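Local structure of putative hexulose 6 phosphate synthase (Salmonella typhimurium, 3F4W) at residues A6-T11 against G32-I37; F18-V23 against E49-K54; G166-Q171 against V184-A189. The protein is a putative enzyme of the orotidine 5'-phosphate decarboxylase / HUMPS family, folded as a beta/alpha (TIM) barrel. All coordinates share one frame; numbering follows the deposited sequence.

Contact 1. Residues A6-T11 against G32-I37; sequences ALDELT and GTPFLI
Leu-7, the last residue of strand 2-7, and Gly-32, the N-cap of helix 33-39, are joined by a backbone hydrogen bond, Gly-32 N to Leu-7 O at 2.8 Å, and the segments come closest, by CA atoms, at Asp-8 and Gly-32, 4.2 Å apart. Gly-32 fits here because it has no side chain: a CB would collide with both Leu-7 O and the carboxylate of Asp-8. That carboxylate lies against the bare glycine, Asp-8 OD1 being 3.2 Å from Gly-32 CA. A water 2.8 Å from Asp-8 OD1 accepts from Thr-33 N and can bridge the two, tying the acid indirectly to the first turn of the helix. The two segments belong to a TIM barrel, at the C-terminal ends of its first two strands, and a malonate ion, probably from the crystallisation liquor, comes within about 4 Å of the Asp-8 side chain (nearest atoms). Beyond the strand, the chain bends round Phe-35. With CG anti to the backbone N (chi1 -173°), the ring reaches forward along segment 6-11, from Leu-7 toward Leu-10 and Thr-11: Leu-10 O sits over one face, offset toward the rim and 3.5 Å from Phe-35 CD1, while Leu-7 O lies at the edge near the ring plane. Leu-7 CB adds an apolar contact with Phe-35 CD2 at 3.9 Å. Leu-12 and Ala-15 of helix 12-22, and Ala-43 and Ile-47 of helix 42-50, also touch the ring, which is thus buried between neighbouring helices. Pro-34 places CB 3.5 Å from Asp-8 O, and also packs on Glu-69 of the second subunit.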
ATOM      1  N   ALA A   6       9.135 -10.401   9.641  1.00 15.15           N
ATOM      2  CA  ALA A   6       8.986  -9.167   8.871  1.00 14.23           C
ATOM      3  C   ALA A   6      10.298  -8.390   8.744  1.00 19.09           C
ATOM      4  O   ALA A   6      10.858  -7.928   9.737  1.00 18.05           O
ATOM      5  CB  ALA A   6       7.899  -8.281   9.484  1.00 14.98           C
ATOM      6  N   LEU A   7      10.783  -8.255   7.513  1.00 16.79           N
ATOM      7  CA  LEU A   7      11.918  -7.388   7.223  1.00 16.64           C
ATOM      8  C   LEU A   7      11.403  -6.045   6.707  1.00 17.26           C
ATOM      9  O   LEU A   7      11.097  -5.900   5.525  1.00 16.15           O
ATOM     10  CB  LEU A   7      12.844  -8.030   6.189  1.00 15.05           C
ATOM     11  CG  LEU A   7      13.374  -9.428   6.519  1.00 18.83           C
ATOM     12  CD1 LEU A   7      14.236  -9.945   5.383  1.00 17.18           C
ATOM     13  CD2 LEU A   7      14.158  -9.415   7.821  1.00 19.08           C
ATOM     14  N   ASP A   8      11.304  -5.065   7.596  1.00 19.89           N
ATOM     15  CA  ASP A   8      10.661  -3.801   7.250  1.00 22.72           C
ATOM     16  C   ASP A   8      11.630  -2.695   6.822  1.00 20.89           C
ATOM     17  O   ASP A   8      11.508  -2.145   5.727  1.00 21.36           O
ATOM     18  CB  ASP A   8       9.779  -3.315   8.405  1.00 20.11           C
ATOM     19  CG  ASP A   8       8.467  -4.084   8.506  1.00 25.91           C
ATOM     20  OD1 ASP A   8       8.076  -4.739   7.515  1.00 24.71           O
ATOM     21  OD2 ASP A   8       7.821  -4.030   9.577  1.00 26.22           O
ATOM     22  N   GLU A   9      12.590  -2.374   7.682  1.00 26.68           N
ATOM     23  CA  GLU A   9      13.402  -1.177   7.489  1.00 26.58           C
ATOM     24  C   GLU A   9      14.828  -1.445   7.009  1.00 29.89           C
ATOM     25  O   GLU A   9      15.659  -0.536   6.982  1.00 29.11           O
ATOM     26  CB  GLU A   9      13.413  -0.351   8.776  1.00 29.42           C
ATOM     27  CG  GLU A   9      12.012  -0.032   9.288  1.00 32.16           C
ATOM     28  CD  GLU A   9      12.016   0.878  10.502  1.00 36.49           C
ATOM     29  OE1 GLU A   9      13.109   1.328  10.905  1.00 41.84           O
ATOM     30  OE2 GLU A   9      10.925   1.141  11.053  1.00 38.61           O
ATOM     31  N   LEU A  10      15.106  -2.684   6.616  1.00 20.48           N
ATOM     32  CA  LEU A  10      16.439  -3.042   6.145  1.00 23.49           C
ATOM     33  C   LEU A  10      16.576  -2.792   4.651  1.00 23.11           C
ATOM     34  O   LEU A  10      15.594  -2.831   3.913  1.00 21.47           O
ATOM     35  CB  LEU A  10      16.739  -4.516   6.438  1.00 22.76           C
ATOM     36  CG  LEU A  10      16.844  -4.965   7.896  1.00 24.54           C
ATOM     37  CD1 LEU A  10      17.230  -6.437   7.962  1.00 22.32           C
ATOM     38  CD2 LEU A  10      17.855  -4.109   8.642  1.00 30.78           C
ATOM     39  N   THR A  11      17.804  -2.537   4.209  1.00 22.30           N
ATOM     40  CA  THR A  11      18.104  -2.507   2.786  1.00 19.20           C
ATOM     41  C   THR A  11      18.330  -3.944   2.337  1.00 21.36           C
ATOM     42  O   THR A  11      18.507  -4.831   3.170  1.00 18.54           O
ATOM     43  CB  THR A  11      19.375  -1.703   2.500  1.00 18.05           C
ATOM     44  OG1 THR A  11      20.505  -2.391   3.049  1.00 20.19           O
ATOM     45  CG2 THR A  11      19.279  -0.318   3.123  1.00 22.57           C
ATOM     46  N   GLY A  32       8.945  -6.664   3.951  1.00 14.31           N
ATOM     47  CA  GLY A  32       8.066  -5.616   4.447  1.00 18.21           C
ATOM     48  C   GLY A  32       7.761  -4.534   3.428  1.00 16.90           C
ATOM     49  O   GLY A  32       8.465  -4.394   2.428  1.00 16.89           O
ATOM     50  N   THR A  33       6.716  -3.754   3.684  1.00 14.97           N
ATOM     51  CA  THR A  33       6.259  -2.763   2.712  1.00 15.99           C
ATOM     52  C   THR A  33       7.305  -1.701   2.356  1.00 16.41           C
ATOM     53  O   THR A  33       7.529  -1.430   1.182  1.00 15.13           O
ATOM     54  CB  THR A  33       4.962  -2.075   3.168  1.00 16.53           C
ATOM     55  OG1 THR A  33       4.018  -3.073   3.568  1.00 15.25           O
ATOM     56  CG2 THR A  33       4.374  -1.248   2.033  1.00 14.48           C
ATOM     57  N   PRO A  34       7.938  -1.087   3.369  1.00 19.99           N
ATOM     58  CA  PRO A  34       8.969  -0.084   3.077  1.00 15.24           C
ATOM     59  C   PRO A  34      10.154  -0.709   2.345  1.00 18.41           C
ATOM     60  O   PRO A  34      10.822  -0.049   1.546  1.00 16.21           O
ATOM     61  CB  PRO A  34       9.400   0.387   4.467  1.00 18.15           C
ATOM     62  CG  PRO A  34       8.248   0.076   5.354  1.00 19.24           C
ATOM     63  CD  PRO A  34       7.653  -1.184   4.810  1.00 19.66           C
ATOM     64  N   PHE A  35      10.399  -1.983   2.622  1.00 16.03           N
ATOM     65  CA  PHE A  35      11.479  -2.730   1.987  1.00 17.54           C
ATOM     66  C   PHE A  35      11.152  -2.905   0.504  1.00 19.48           C
ATOM     67  O   PHE A  35      11.974  -2.601  -0.365  1.00 16.72           O
ATOM     68  CB  PHE A  35      11.652  -4.078   2.706  1.00 17.65           C
ATOM     69  CG  PHE A  35      12.838  -4.885   2.254  1.00 17.48           C
ATOM     70  CD1 PHE A  35      13.783  -4.357   1.393  1.00 19.56           C
ATOM     71  CD2 PHE A  35      13.022  -6.178   2.729  1.00 16.38           C
ATOM     72  CE1 PHE A  35      14.878  -5.111   0.991  1.00 19.67           C
ATOM     73  CE2 PHE A  35      14.109  -6.936   2.333  1.00 18.78           C
ATOM     74  CZ  PHE A  35      15.040  -6.402   1.463  1.00 18.07           C
ATOM     75  N   LEU A  36       9.938  -3.377   0.221  1.00 17.23           N
ATOM     76  CA  LEU A  36       9.443  -3.467  -1.150  1.00 16.73           C
ATOM     77  C   LEU A  36       9.525  -2.129  -1.874  1.00 19.99           C
ATOM     78  O   LEU A  36       9.978  -2.054  -3.014  1.00 19.44           O
ATOM     79  CB  LEU A  36       7.987  -3.927  -1.167  1.00 19.31           C
ATOM     80  CG  LEU A  36       7.663  -5.377  -1.494  1.00 24.15           C
ATOM     81  CD1 LEU A  36       6.152  -5.546  -1.542  1.00 20.30           C
ATOM     82  CD2 LEU A  36       8.296  -5.776  -2.816  1.00 18.98           C
ATOM     83  N   ILE A  37       9.052  -1.074  -1.221  1.00 19.06           N
ATOM     84  CA  ILE A  37       9.044   0.252  -1.826  1.00 18.78           C
ATOM     85  C   ILE A  37      10.466   0.740  -2.085  1.00 21.59           C
ATOM     86  O   ILE A  37      10.742   1.400  -3.091  1.00 18.27           O
ATOM     87  CB  ILE A  37       8.310   1.264  -0.930  1.00 20.25           C
ATOM     88  CG1 ILE A  37       6.837   0.869  -0.787  1.00 24.52           C
ATOM     89  CG2 ILE A  37       8.451   2.670  -1.483  1.00 22.33           C
ATOM     90  CD1 ILE A  37       6.096   0.766  -2.101  1.00 26.32           C
TER
HETATM   91  O   HOH W   1       5.584  -4.222   6.352  1.00 25.38           O

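Contact 2. Residues F18-V23 against E49-K54; sequences FMDKVV and EKYPHK
Met-19 and Tyr-51 meet where helix 12-22 packs against the last residues of helix 42-50 and the turn that follows, on the outer layer of the beta/alpha barrel. Met-19 uses CB, 3.6 Å from Tyr-51 CZ, while the rest of its bent chain turns inward to Leu-5, Leu-7 and Ile-29 of the strands beneath. Asp-20 has two partners. Its OD2 accepts a hydrogen bond from Tyr-51 OH at 2.8 Å, reached from well above the carboxylate plane, which stands 68° from the ring. Its OD1 receives Lys-50 NZ at 2.9 Å in a salt bridge, with a weak second bond from the same ammonium to OD2. With CG anti to the backbone N (chi1 -168°) and an extended chain beyond it, Lys-50 carries NZ to the carboxylate, its CG over one face of the Tyr-51 ring. The charge pair would probably be tempered by solvent, since Asp-20 is exposed. Val-23 turns its CG2 to Tyr-51 CD1, 3.7 Å away, and to the aliphatic part of Lys-54, the last residue of the type I turn that starts at Tyr-51. The ammonium of Lys-54 also binds Val-26 O; its bond across the contact runs from NZ to Val-23 O at 3.0 Å.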
ATOM      1  N   PHE A  18      21.569 -10.228   7.310  1.00 19.51           N
ATOM      2  CA  PHE A  18      20.805 -10.503   8.524  1.00 19.83           C
ATOM      3  C   PHE A  18      20.137 -11.875   8.509  1.00 17.32           C
ATOM      4  O   PHE A  18      20.104 -12.563   9.527  1.00 19.24           O
ATOM      5  CB  PHE A  18      19.755  -9.414   8.768  1.00 19.02           C
ATOM      6  CG  PHE A  18      18.975  -9.598  10.045  1.00 16.61           C
ATOM      7  CD1 PHE A  18      19.480  -9.144  11.253  1.00 15.68           C
ATOM      8  CD2 PHE A  18      17.742 -10.226  10.035  1.00 16.02           C
ATOM      9  CE1 PHE A  18      18.767  -9.313  12.429  1.00 20.42           C
ATOM     10  CE2 PHE A  18      17.021 -10.402  11.205  1.00 16.27           C
ATOM     11  CZ  PHE A  18      17.534  -9.947  12.405  1.00 17.11           C
ATOM     12  N   MET A  19      19.598 -12.268   7.359  1.00 19.39           N
ATOM     13  CA  MET A  19      18.883 -13.537   7.255  1.00 20.72           C
ATOM     14  C   MET A  19      19.756 -14.741   7.607  1.00 23.25           C
ATOM     15  O   MET A  19      19.267 -15.728   8.155  1.00 21.68           O
ATOM     16  CB  MET A  19      18.263 -13.712   5.866  1.00 18.99           C
ATOM     17  CG  MET A  19      16.955 -12.947   5.667  1.00 21.42           C
ATOM     18  SD  MET A  19      15.757 -13.177   7.002  1.00 24.25           S
ATOM     19  CE  MET A  19      15.617 -14.963   7.078  1.00 20.82           C
ATOM     20  N   ASP A  20      21.044 -14.660   7.293  1.00 24.28           N
ATOM     21  CA  ASP A  20      21.963 -15.753   7.604  1.00 26.66           C
ATOM     22  C   ASP A  20      22.020 -16.036   9.103  1.00 29.86           C
ATOM     23  O   ASP A  20      22.394 -17.130   9.525  1.00 32.78           O
ATOM     24  CB  ASP A  20      23.364 -15.455   7.066  1.00 31.41           C
ATOM     25  CG  ASP A  20      23.463 -15.652   5.569  1.00 34.75           C
ATOM     26  OD1 ASP A  20      24.363 -15.049   4.943  1.00 33.70           O
ATOM     27  OD2 ASP A  20      22.635 -16.408   5.018  1.00 36.39           O
ATOM     28  N   LYS A  21      21.638 -15.048   9.904  1.00 22.24           N
ATOM     29  CA  LYS A  21      21.687 -15.181  11.354  1.00 20.90           C
ATOM     30  C   LYS A  21      20.507 -15.964  11.924  1.00 20.30           C
ATOM     31  O   LYS A  21      20.610 -16.546  13.000  1.00 20.27           O
ATOM     32  CB  LYS A  21      21.728 -13.803  12.018  1.00 22.45           C
ATOM     33  CG  LYS A  21      22.987 -12.993  11.775  1.00 22.72           C
ATOM     34  CD  LYS A  21      22.942 -11.731  12.629  1.00 28.59           C
ATOM     35  CE  LYS A  21      24.288 -11.037  12.705  1.00 31.57           C
ATOM     36  NZ  LYS A  21      24.561 -10.236  11.489  1.00 33.36           N
ATOM     37  N   VAL A  22      19.382 -15.970  11.211  1.00 17.74           N
ATOM     38  CA  VAL A  22      18.130 -16.455  11.787  1.00 18.20           C
ATOM     39  C   VAL A  22      17.351 -17.437  10.910  1.00 20.41           C
ATOM     40  O   VAL A  22      16.412 -18.080  11.380  1.00 18.19           O
ATOM     41  CB  VAL A  22      17.195 -15.278  12.129  1.00 18.75           C
ATOM     42  CG1 VAL A  22      17.809 -14.409  13.212  1.00 19.64           C
ATOM     43  CG2 VAL A  22      16.907 -14.450  10.881  1.00 17.42           C
ATOM     44  N   VAL A  23      17.743 -17.560   9.647  1.00 17.34           N
ATOM     45  CA  VAL A  23      16.914 -18.259   8.667  1.00 18.79           C
ATOM     46  C   VAL A  23      16.496 -19.680   9.063  1.00 20.10           C
ATOM     47  O   VAL A  23      15.409 -20.128   8.697  1.00 19.93           O
ATOM     48  CB  VAL A  23      17.562 -18.274   7.267  1.00 20.16           C
ATOM     49  CG1 VAL A  23      18.795 -19.168   7.257  1.00 23.31           C
ATOM     50  CG2 VAL A  23      16.546 -18.737   6.228  1.00 19.40           C
ATOM     51  N   GLU A  49      15.939 -16.432  -4.313  1.00 29.43           N
ATOM     52  CA  GLU A  49      17.078 -17.068  -4.964  1.00 27.21           C
ATOM     53  C   GLU A  49      18.062 -17.625  -3.939  1.00 30.40           C
ATOM     54  O   GLU A  49      18.579 -18.732  -4.098  1.00 26.22           O
ATOM     55  CB  GLU A  49      17.785 -16.069  -5.881  1.00 30.10           C
ATOM     56  CG  GLU A  49      19.047 -16.596  -6.543  1.00 37.08           C
ATOM     57  CD  GLU A  49      19.635 -15.610  -7.542  1.00 45.48           C
ATOM     58  OE1 GLU A  49      19.794 -14.422  -7.187  1.00 47.11           O
ATOM     59  OE2 GLU A  49      19.938 -16.024  -8.681  1.00 49.44           O
ATOM     60  N   LYS A  50      18.318 -16.856  -2.886  1.00 23.77           N
ATOM     61  CA  LYS A  50      19.278 -17.271  -1.869  1.00 23.81           C
ATOM     62  C   LYS A  50      18.707 -18.358  -0.962  1.00 26.96           C
ATOM     63  O   LYS A  50      19.422 -19.269  -0.550  1.00 26.94           O
ATOM     64  CB  LYS A  50      19.744 -16.072  -1.036  1.00 22.79           C
ATOM     65  CG  LYS A  50      20.952 -16.374  -0.165  1.00 27.30           C
ATOM     66  CD  LYS A  50      21.377 -15.175   0.656  1.00 25.41           C
ATOM     67  CE  LYS A  50      22.600 -15.506   1.498  1.00 25.73           C
ATOM     68  NZ  LYS A  50      22.880 -14.458   2.516  1.00 27.75           N
ATOM     69  N   TYR A  51      17.416 -18.261  -0.655  1.00 20.10           N
ATOM     70  CA  TYR A  51      16.768 -19.219   0.234  1.00 22.34           C
ATOM     71  C   TYR A  51      15.587 -19.890  -0.455  1.00 22.50           C
ATOM     72  O   TYR A  51      14.437 -19.628  -0.112  1.00 23.35           O
ATOM     73  CB  TYR A  51      16.301 -18.521   1.514  1.00 21.18           C
ATOM     74  CG  TYR A  51      17.372 -17.679   2.170  1.00 23.70           C
ATOM     75  CD1 TYR A  51      18.329 -18.256   2.997  1.00 23.20           C
ATOM     76  CD2 TYR A  51      17.428 -16.307   1.961  1.00 24.06           C
ATOM     77  CE1 TYR A  51      19.308 -17.489   3.597  1.00 25.81           C
ATOM     78  CE2 TYR A  51      18.405 -15.533   2.556  1.00 24.90           C
ATOM     79  CZ  TYR A  51      19.340 -16.129   3.374  1.00 25.67           C
ATOM     80  OH  TYR A  51      20.311 -15.356   3.967  1.00 29.72           O
ATOM     81  N   PRO A  52      15.873 -20.764  -1.433  1.00 27.86           N
ATOM     82  CA  PRO A  52      14.859 -21.400  -2.281  1.00 27.36           C
ATOM     83  C   PRO A  52      13.889 -22.269  -1.495  1.00 28.67           C
ATOM     84  O   PRO A  52      12.750 -22.454  -1.922  1.00 30.04           O
ATOM     85  CB  PRO A  52      15.689 -22.283  -3.220  1.00 32.74           C
ATOM     86  CG  PRO A  52      17.065 -21.722  -3.173  1.00 34.65           C
ATOM     87  CD  PRO A  52      17.236 -21.191  -1.790  1.00 30.76           C
ATOM     88  N   HIS A  53      14.337 -22.802  -0.365  1.00 27.72           N
ATOM     89  CA  HIS A  53      13.509 -23.707   0.426  1.00 23.68           C
ATOM     90  C   HIS A  53      12.651 -22.982   1.454  1.00 26.64           C
ATOM     91  O   HIS A  53      11.865 -23.607   2.164  1.00 25.02           O
ATOM     92  CB  HIS A  53      14.376 -24.765   1.109  1.00 27.74           C
ATOM     93  CG  HIS A  53      15.146 -25.614   0.150  1.00 28.31           C
ATOM     94  ND1 HIS A  53      16.494 -25.442  -0.077  1.00 30.42           N
ATOM     95  CD2 HIS A  53      14.754 -26.627  -0.657  1.00 29.32           C
ATOM     96  CE1 HIS A  53      16.902 -26.321  -0.974  1.00 31.34           C
ATOM     97  NE2 HIS A  53      15.865 -27.051  -1.344  1.00 29.93           N
ATOM     98  N   LYS A  54      12.804 -21.662   1.524  1.00 21.76           N
ATOM     99  CA  LYS A  54      12.010 -20.833   2.426  1.00 24.29           C
ATOM    100  C   LYS A  54      10.868 -20.169   1.665  1.00 23.58           C
ATOM    101  O   LYS A  54      11.026 -19.806   0.501  1.00 23.82           O
ATOM    102  CB  LYS A  54      12.890 -19.755   3.062  1.00 20.68           C
ATOM    103  CG  LYS A  54      13.942 -20.298   4.004  1.00 21.79           C
ATOM    104  CD  LYS A  54      13.287 -20.906   5.225  1.00 25.98           C
ATOM    105  CE  LYS A  54      14.312 -21.556   6.125  1.00 27.74           C
ATOM    106  NZ  LYS A  54      13.666 -22.121   7.330  1.00 24.82           N
TER

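Contact 3. Residues G166-Q171 against V184-A189; sequences GGISSQ and VIVGSA. With MLI (malonate ion), chain C.
One carboxylate oxygen of a bound malonate ion, O8, is gripped by two waters and, more weakly, by the backbone N atoms of Gly-167 and Gly-187. The water donating to O8 at 2.6 Å also donates to Ile-168 O and accepts from Ala-189 N, bridging the segments. The other water donates to both O8 and Ile-185 O while accepting from Gly-166 N and Ile-168 N. Firmer direct bonds hold the other oxygens: Gly-167 N to malonate O7 at 3.0 Å, and Ser-188 N to malonate O9 at 3.0 Å and nearly straight (167°). Gly-187 is the N-cap of helix 188-191, and a CB there would clash with O9. Ile-168 carries the apolar side of the contact, its side chain directed toward strand 183-186. CG1 is anti to the carbonyl carbon (chi1 -63°), and the side chain crosses those of Val-184 and Val-186 at about a right angle, putting CD1 4.2 Å from Val-184 CG1 and CG2 4.1 Å from Val-186 CG2. Ala-189 CB fits tightly against Ser-169 CB at 3.5 Å. Ser-169 OG accepts from Gln-171 N in an ST turn ahead of helix 173-177. The position, between the loop after strand seven and the helix after strand eight, is that of the phosphate-binding corner of many TIM barrels. His-134 and Gln-140 also bond to the malonate. Backbone N-H groups, glycines and a helix start turned toward an anion imply a site suited to negative charge, consistent with a phosphate pocket, although the malonate probably came from the crystallisation liquor.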
ATOM      1  N   GLY A 166       1.915  -7.742  15.455  1.00 11.90           N
ATOM      2  CA  GLY A 166       1.771  -6.508  16.203  1.00 13.34           C
ATOM      3  C   GLY A 166       2.747  -6.390  17.354  1.00 14.96           C
ATOM      4  O   GLY A 166       2.346  -6.373  18.515  1.00 15.96           O
ATOM      5  N   GLY A 167       4.033  -6.319  17.032  1.00 21.72           N
ATOM      6  CA  GLY A 167       5.062  -6.120  18.036  1.00 23.56           C
ATOM      7  C   GLY A 167       5.271  -7.310  18.951  1.00 25.83           C
ATOM      8  O   GLY A 167       5.745  -7.158  20.075  1.00 24.65           O
ATOM      9  N   ILE A 168       4.917  -8.498  18.475  1.00 17.27           N
ATOM     10  CA  ILE A 168       5.095  -9.716  19.258  1.00 17.94           C
ATOM     11  C   ILE A 168       6.578 -10.013  19.476  1.00 20.14           C
ATOM     12  O   ILE A 168       7.395  -9.845  18.568  1.00 16.68           O
ATOM     13  CB  ILE A 168       4.392 -10.913  18.587  1.00 16.69           C
ATOM     14  CG1 ILE A 168       2.878 -10.661  18.540  1.00 18.79           C
ATOM     15  CG2 ILE A 168       4.690 -12.212  19.334  1.00 19.27           C
ATOM     16  CD1 ILE A 168       2.116 -11.589  17.614  1.00 13.40           C
ATOM     17  N   SER A 169       6.920 -10.437  20.691  1.00 19.64           N
ATOM     18  CA  SER A 169       8.304 -10.750  21.042  1.00 21.48           C
ATOM     19  C   SER A 169       8.373 -12.034  21.863  1.00 20.22           C
ATOM     20  O   SER A 169       7.350 -12.656  22.141  1.00 20.30           O
ATOM     21  CB  SER A 169       8.929  -9.600  21.835  1.00 22.02           C
ATOM     22  OG  SER A 169       8.420  -9.561  23.158  1.00 22.66           O
ATOM     23  N   SER A 170       9.579 -12.425  22.260  1.00 20.89           N
ATOM     24  CA  SER A 170       9.743 -13.617  23.084  1.00 22.47           C
ATOM     25  C   SER A 170       9.016 -13.450  24.414  1.00 25.21           C
ATOM     26  O   SER A 170       8.612 -14.431  25.038  1.00 24.63           O
ATOM     27  CB  SER A 170      11.222 -13.903  23.336  1.00 24.14           C
ATOM     28  OG  SER A 170      11.816 -12.850  24.072  1.00 25.62           O
ATOM     29  N   GLN A 171       8.855 -12.201  24.841  1.00 23.59           N
ATOM     30  CA  GLN A 171       8.209 -11.903  26.117  1.00 25.52           C
ATOM     31  C   GLN A 171       6.696 -12.115  26.082  1.00 29.16           C
ATOM     32  O   GLN A 171       6.083 -12.382  27.115  1.00 27.39           O
ATOM     33  CB  GLN A 171       8.532 -10.476  26.567  0.50 24.33           C
ATOM     34  CG  GLN A 171       9.925 -10.318  27.153  0.50 30.36           C
ATOM     35  CD  GLN A 171      10.073 -11.014  28.495  0.50 34.14           C
ATOM     36  OE1 GLN A 171       9.585 -10.530  29.517  0.50 34.26           O
ATOM     37  NE2 GLN A 171      10.755 -12.154  28.499  1.00 37.36           N
ATOM     38  N   VAL A 184       2.481 -16.879  13.334  1.00 13.58           N
ATOM     39  CA  VAL A 184       2.858 -15.782  14.207  1.00 14.42           C
ATOM     40  C   VAL A 184       3.904 -14.936  13.485  1.00 16.76           C
ATOM     41  O   VAL A 184       4.932 -15.449  13.038  1.00 15.03           O
ATOM     42  CB  VAL A 184       3.413 -16.296  15.545  1.00 15.81           C
ATOM     43  CG1 VAL A 184       3.951 -15.144  16.372  1.00 16.87           C
ATOM     44  CG2 VAL A 184       2.328 -17.048  16.306  1.00 18.53           C
ATOM     45  N   ILE A 185       3.621 -13.643  13.350  1.00 12.06           N
ATOM     46  CA  ILE A 185       4.495 -12.722  12.633  1.00 12.83           C
ATOM     47  C   ILE A 185       5.302 -11.875  13.615  1.00 13.73           C
ATOM     48  O   ILE A 185       4.746 -11.278  14.537  1.00 16.05           O
ATOM     49  CB  ILE A 185       3.680 -11.791  11.697  1.00 11.92           C
ATOM     50  CG1 ILE A 185       2.897 -12.613  10.668  1.00 12.16           C
ATOM     51  CG2 ILE A 185       4.593 -10.797  11.003  1.00 12.72           C
ATOM     52  CD1 ILE A 185       1.702 -11.889  10.065  1.00 13.38           C
ATOM     53  N   VAL A 186       6.614 -11.835  13.419  1.00 14.68           N
ATOM     54  CA  VAL A 186       7.499 -11.063  14.280  1.00 15.46           C
ATOM     55  C   VAL A 186       8.453 -10.256  13.416  1.00 17.04           C
ATOM     56  O   VAL A 186       8.929 -10.735  12.386  1.00 19.21           O
ATOM     57  CB  VAL A 186       8.302 -11.975  15.237  1.00 17.04           C
ATOM     58  CG1 VAL A 186       9.364 -11.176  15.978  1.00 14.44           C
ATOM     59  CG2 VAL A 186       7.369 -12.657  16.224  1.00 16.14           C
ATOM     60  N   GLY A 187       8.717  -9.022  13.826  1.00 13.76           N
ATOM     61  CA  GLY A 187       9.619  -8.164  13.085  1.00 15.99           C
ATOM     62  C   GLY A 187      10.651  -7.551  14.006  1.00 18.17           C
ATOM     63  O   GLY A 187      11.724  -8.118  14.215  1.00 15.79           O
ATOM     64  N   SER A 188      10.299  -6.404  14.577  1.00 19.10           N
ATOM     65  CA  SER A 188      11.209  -5.604  15.393  1.00 20.34           C
ATOM     66  C   SER A 188      11.885  -6.372  16.529  1.00 17.80           C
ATOM     67  O   SER A 188      13.064  -6.161  16.810  1.00 20.17           O
ATOM     68  CB  SER A 188      10.475  -4.383  15.955  1.00 21.26           C
ATOM     69  OG  SER A 188      11.343  -3.583  16.738  1.00 30.43           O
ATOM     70  N   ALA A 189      11.140  -7.247  17.195  1.00 17.97           N
ATOM     71  CA  ALA A 189      11.690  -8.006  18.316  1.00 21.58           C
ATOM     72  C   ALA A 189      12.960  -8.738  17.901  1.00 16.89           C
ATOM     73  O   ALA A 189      13.889  -8.896  18.695  1.00 19.26           O
ATOM     74  CB  ALA A 189      10.660  -8.984  18.863  1.00 18.30           C
TER
HETATM   75  C1  MLI C 300       5.715  -6.780  12.826  1.00 25.36           C
HETATM   76  C2  MLI C 300       4.461  -5.961  12.958  1.00 28.17           C
HETATM   77  C3  MLI C 300       6.628  -6.382  13.958  1.00 28.36           C
HETATM   78  O6  MLI C 300       4.101  -5.220  12.059  1.00 29.13           O
HETATM   79  O7  MLI C 300       3.960  -5.853  14.064  1.00 28.88           O
HETATM   80  O8  MLI C 300       6.643  -7.067  14.974  1.00 21.05           O
HETATM   81  O9  MLI C 300       7.527  -5.577  13.757  1.00 24.36           O
HETATM   82  O   HOH W   2       4.509  -9.043  15.633  1.00 16.07           O
HETATM   83  O   HOH W   3       8.142  -7.518  17.048  1.00 22.54           O

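How the contacts relate
All three contacts belong to one eight-stranded parallel barrel. Contacts 1 and 2 alternate along the chain, for strand 2-7 leads into helix 12-22 and helix 33-39 into helix 42-50; their centres are about 15 Å apart, and they touch where Leu-7 CD1 packs on Met-19 SD. Contact 3 follows both in sequence. Its centre lies about 16 Å from that of contact 1, yet strands 2-7 and 183-186 are neighbours, a probable hydrogen bond from Ala-6 N to Val-186 O being part of the pairing that closes the barrel. Contacts 2 and 3 do not touch: nearest atoms are about 6 Å and centres about 19 Å apart. Contacts 1 and 3 border the malonate-holding mouth, while contact 2 joins helices of the outer layer.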